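Local structure of sesquisabinene B synthase 2 (Santalum album, 6A2A) at residues Thr332-Thr335 with Asn336-Asp339; Lys382-Ser385 with Asp386-Lys389. The protein probably catalyses the magnesium- or manganese-dependent cyclisation of farnesyl diphosphate to sesquisabinene B, as a plant terpene synthase of the Tpsb subfamily. All blocks are in the same frame, centred on the assembly; numbering follows the deposited sequence.

Interaction 1 of 2, residues Thr332-Thr335 with Asn336-Asp339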
# COMPACT_ATOMS: atom_id res chain seq x y z
N THR A 332 -0.24 -26.41 -1.04
CA THR A 332 -1.65 -26.67 -1.26
C THR A 332 -2.35 -26.89 0.09
O THR A 332 -3.41 -26.35 0.36
CB THR A 332 -1.88 -27.84 -2.21
OG1 THR A 332 -1.27 -27.55 -3.47
CG2 THR A 332 -3.35 -28.15 -2.43
N ASP A 333 -1.74 -27.65 0.96
CA ASP A 333 -2.36 -27.94 2.30
C ASP A 333 -2.50 -26.69 3.18
O ASP A 333 -3.54 -26.47 3.87
CB ASP A 333 -1.49 -28.99 3.00
CG ASP A 333 -1.95 -29.29 4.43
OD1 ASP A 333 -3.10 -29.67 4.61
OD2 ASP A 333 -1.12 -29.12 5.35
N ILE A 334 -1.49 -25.84 3.18
CA ILE A 334 -1.55 -24.58 3.95
C ILE A 334 -2.71 -23.75 3.41
O ILE A 334 -3.50 -23.18 4.17
CB ILE A 334 -0.21 -23.84 3.85
CG1 ILE A 334 0.82 -24.52 4.77
CG2 ILE A 334 -0.35 -22.35 4.12
CD1 ILE A 334 2.22 -24.05 4.55
N THR A 335 -2.83 -23.74 2.08
CA THR A 335 -3.85 -22.89 1.45
C THR A 335 -5.23 -23.44 1.81
O THR A 335 -6.12 -22.72 2.25
CB THR A 335 -3.63 -22.82 -0.06
OG1 THR A 335 -2.33 -22.28 -0.28
CG2 THR A 335 -4.69 -21.99 -0.77
N ASN A 336 -5.39 -24.78 1.70
CA ASN A 336 -6.65 -25.47 2.00
C ASN A 336 -7.10 -25.14 3.41
O ASN A 336 -8.28 -24.91 3.64
CB ASN A 336 -6.55 -26.99 1.89
CG ASN A 336 -6.47 -27.51 0.47
OD1 ASN A 336 -6.78 -26.80 -0.49
ND2 ASN A 336 -5.99 -28.74 0.33
N ARG A 337 -6.18 -25.17 4.34
CA ARG A 337 -6.51 -25.00 5.74
C ARG A 337 -6.40 -23.54 6.19
O ARG A 337 -6.79 -23.24 7.32
CB ARG A 337 -5.60 -25.90 6.59
CG ARG A 337 -5.85 -27.38 6.37
CD ARG A 337 -5.04 -28.22 7.34
NE ARG A 337 -3.62 -28.11 7.05
CZ ARG A 337 -2.75 -27.38 7.74
NH1 ARG A 337 -3.14 -26.74 8.83
NH2 ARG A 337 -1.48 -27.31 7.35
N TRP A 338 -5.93 -22.64 5.34
CA TRP A 338 -5.75 -21.21 5.71
C TRP A 338 -4.97 -21.06 7.02
O TRP A 338 -5.32 -20.28 7.91
CB TRP A 338 -7.09 -20.47 5.70
CG TRP A 338 -6.98 -19.07 5.20
CD1 TRP A 338 -7.23 -17.92 5.89
CD2 TRP A 338 -6.51 -18.68 3.90
NE1 TRP A 338 -6.98 -16.84 5.09
CE2 TRP A 338 -6.56 -17.27 3.86
CE3 TRP A 338 -6.13 -19.37 2.75
CZ2 TRP A 338 -6.20 -16.55 2.72
CZ3 TRP A 338 -5.77 -18.66 1.62
CH2 TRP A 338 -5.81 -17.27 1.62
N ASP A 339 -3.84 -21.78 7.10
CA ASP A 339 -3.08 -21.90 8.31
C ASP A 339 -1.66 -21.93 7.97
O ASP A 339 -1.18 -22.91 7.42
CB ASP A 339 -3.49 -23.19 9.01
CG ASP A 339 -2.68 -23.47 10.28
OD1 ASP A 339 -1.63 -22.87 10.54
OD2 ASP A 339 -3.13 -24.38 11.00
O HOH W 1 -5.38 -30.03 3.01
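Arg337 grips Asp333 side-on, one turn along the last part of helix 325-337. Its NE donates to Asp333 OD1 at 2.9 Å, and its NH2 donates to Asp333 OD2 at 2.7 Å. Both oxygens lie near the guanidinium plane. They are met from above the carboxylate plane, since the two planes stand 40° apart. The Asp333 carboxylate reaches its partner because CG is anti to the backbone N (chi1 175°), while the arginine chain bends at chi3 to fold back. On the far side of the guanidinium, NH1 forms a salt bridge with Asp339 OD2 at 3.2 Å, its hydrogen bond weak and well bent. Asp339 OD1 is bonded to Ser341 OG. A water donates to Asp333 OD1 and accepts from Asn336 ND2, and Asn336 OD1 bonds Ser385 OG on helix 377-400. The backbone ends in a Schellman motif. Trp338 has positive phi, and Asp339 N reaches Ile334 O at 3.3 Å. Trp338 N bonds Thr335 O at 3.1 Å, and that oxygen also lies at the edge of the indole, 3.4 Å from CE3. Trp338 NE1 bonds Asn362 OD1. An alanine in place of Asp333 would probably leave Arg337 NE and NH2 without their carboxylate, and the guanidinium steadied mainly by the weak bond of NH1 to Asp339. By sharing its charge between two acids, Arg337 probably eases their repulsion and links the last turn to Asp339.

Interaction 2 of 2, residues Lys382-Ser385 with Asp386-Lys389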
# COMPACT_ATOMS: atom_id res chain seq x y z
N LYS A 382 -11.27 -19.83 -0.42
CA LYS A 382 -11.90 -20.92 -1.12
C LYS A 382 -11.48 -20.97 -2.59
O LYS A 382 -11.14 -22.04 -3.09
CB LYS A 382 -13.42 -20.79 -1.02
CG LYS A 382 -14.16 -21.86 -1.84
CD LYS A 382 -13.89 -23.25 -1.36
CE LYS A 382 -14.91 -24.22 -1.93
NZ LYS A 382 -14.45 -25.62 -1.81
N VAL A 383 -11.51 -19.82 -3.30
CA VAL A 383 -11.14 -19.87 -4.72
C VAL A 383 -9.66 -20.17 -4.88
O VAL A 383 -9.27 -20.89 -5.82
CB VAL A 383 -11.58 -18.63 -5.52
CG1 VAL A 383 -13.10 -18.55 -5.50
CG2 VAL A 383 -10.95 -17.33 -4.99
N TRP A 384 -8.79 -19.75 -3.98
CA TRP A 384 -7.39 -20.16 -4.08
C TRP A 384 -7.21 -21.67 -3.80
O TRP A 384 -6.50 -22.33 -4.54
CB TRP A 384 -6.53 -19.31 -3.15
CG TRP A 384 -6.05 -18.05 -3.83
CD1 TRP A 384 -6.56 -16.79 -3.71
CD2 TRP A 384 -5.02 -17.95 -4.84
NE1 TRP A 384 -5.85 -15.91 -4.50
CE2 TRP A 384 -4.88 -16.59 -5.19
CE3 TRP A 384 -4.16 -18.87 -5.43
CZ2 TRP A 384 -3.97 -16.15 -6.14
CZ3 TRP A 384 -3.24 -18.43 -6.35
CH2 TRP A 384 -3.10 -17.08 -6.65
N SER A 385 -7.89 -22.20 -2.80
CA SER A 385 -7.86 -23.62 -2.54
C SER A 385 -8.35 -24.39 -3.78
O SER A 385 -7.67 -25.27 -4.24
CB SER A 385 -8.70 -23.95 -1.33
OG SER A 385 -8.92 -25.34 -1.25
N ASP A 386 -9.45 -23.96 -4.39
CA ASP A 386 -9.96 -24.63 -5.61
C ASP A 386 -8.89 -24.58 -6.72
O ASP A 386 -8.63 -25.57 -7.44
CB ASP A 386 -11.25 -23.99 -6.08
CG ASP A 386 -12.45 -24.25 -5.22
OD1 ASP A 386 -12.44 -25.18 -4.35
OD2 ASP A 386 -13.51 -23.57 -5.46
N GLN A 387 -8.27 -23.41 -6.91
CA GLN A 387 -7.27 -23.24 -7.98
C GLN A 387 -6.04 -24.12 -7.75
O GLN A 387 -5.55 -24.83 -8.67
CB GLN A 387 -6.85 -21.78 -8.09
CG GLN A 387 -5.97 -21.57 -9.29
CD GLN A 387 -5.87 -20.14 -9.72
OE1 GLN A 387 -6.53 -19.28 -9.17
NE2 GLN A 387 -5.12 -19.93 -10.79
N LEU A 388 -5.54 -24.21 -6.52
CA LEU A 388 -4.35 -25.02 -6.34
C LEU A 388 -4.67 -26.53 -6.42
O LEU A 388 -3.80 -27.34 -6.80
CB LEU A 388 -3.71 -24.67 -4.99
CG LEU A 388 -3.24 -23.23 -4.83
CD1 LEU A 388 -2.50 -23.13 -3.52
CD2 LEU A 388 -2.39 -22.75 -5.99
N LYS A 389 -5.87 -26.90 -6.07
CA LYS A 389 -6.29 -28.27 -6.28
C LYS A 389 -6.30 -28.59 -7.77
O LYS A 389 -5.91 -29.67 -8.16
CB LYS A 389 -7.67 -28.51 -5.68
CG LYS A 389 -7.66 -28.58 -4.16
CD LYS A 389 -9.05 -28.77 -3.61
CE LYS A 389 -9.14 -29.10 -2.14
NZ LYS A 389 -10.56 -29.00 -1.70
O HOH W 2 -11.23 -26.27 -2.42
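The contact is one stretch of helix 377-400 in the metal-binding domain, with one flank polar and the other packed inward. Four successive i to i+4 backbone bonds carry it, from Asp386 N to Lys382 O through Lys389 N to Ser385 O. On the polar flank Lys382 crosses Asp386 at a slant. Its NZ forms a salt bridge with Asp386 OD1 at 3.3 Å, with a weak hydrogen bond, and its CD and CE lie along the same carboxylate. The bend at chi2 (63°) turns the lysine chain toward the acid. One water donates to Asp386 OD1 at 2.5 Å and to Ser385 OG at 2.8 Å. It accepts from Lys389 NZ at 2.9 Å and, weakly, from Lys382 NZ. Lys382 NZ and Lys389 NZ stay 5.2 Å apart, and the water that both donate to, and the carboxylate beside Lys382, probably ease their repulsion. Asp386 OD2 has a second partner in Asn443 ND2, and Ser385 OG meets Asn336 OD1 of helix 325-337. On the inner flank, Leu388 CD2 comes to the edge of the Trp384 indole, 4.3 Å from CE3. Gln387 OE1 lies over one face of that ring, 4.4 Å from CZ3, and is bonded to Asn421 ND2. Trp384 also packs on helices 299-321 and 348-372. The Gln387 side chain is about 6 Å from that of Asp316, which binds magnesium in this protein, though no metal is bound to this chain here. Such a two-sided helix is in keeping with the all-helical class I terpene synthase fold around its metal site.

Overall arrangement
Following the chain from the N terminus, interaction 1 comes first, at the end of helix 325-337, and interaction 2 follows near the start of helix 377-400. Each is local, closing one or two helical turns rather than a long loop. They lie in series and neither nest nor cross. Helix 348-372 runs between them in sequence and packs against both. Their centres are about 10 Å apart, and they touch directly: Thr335 packs on Leu388 and Asn336 on Lys389. Together they bring the end of helix 325-337 against helix 377-400, which also carries Glu394, a magnesium-binding residue of the metal-binding domain.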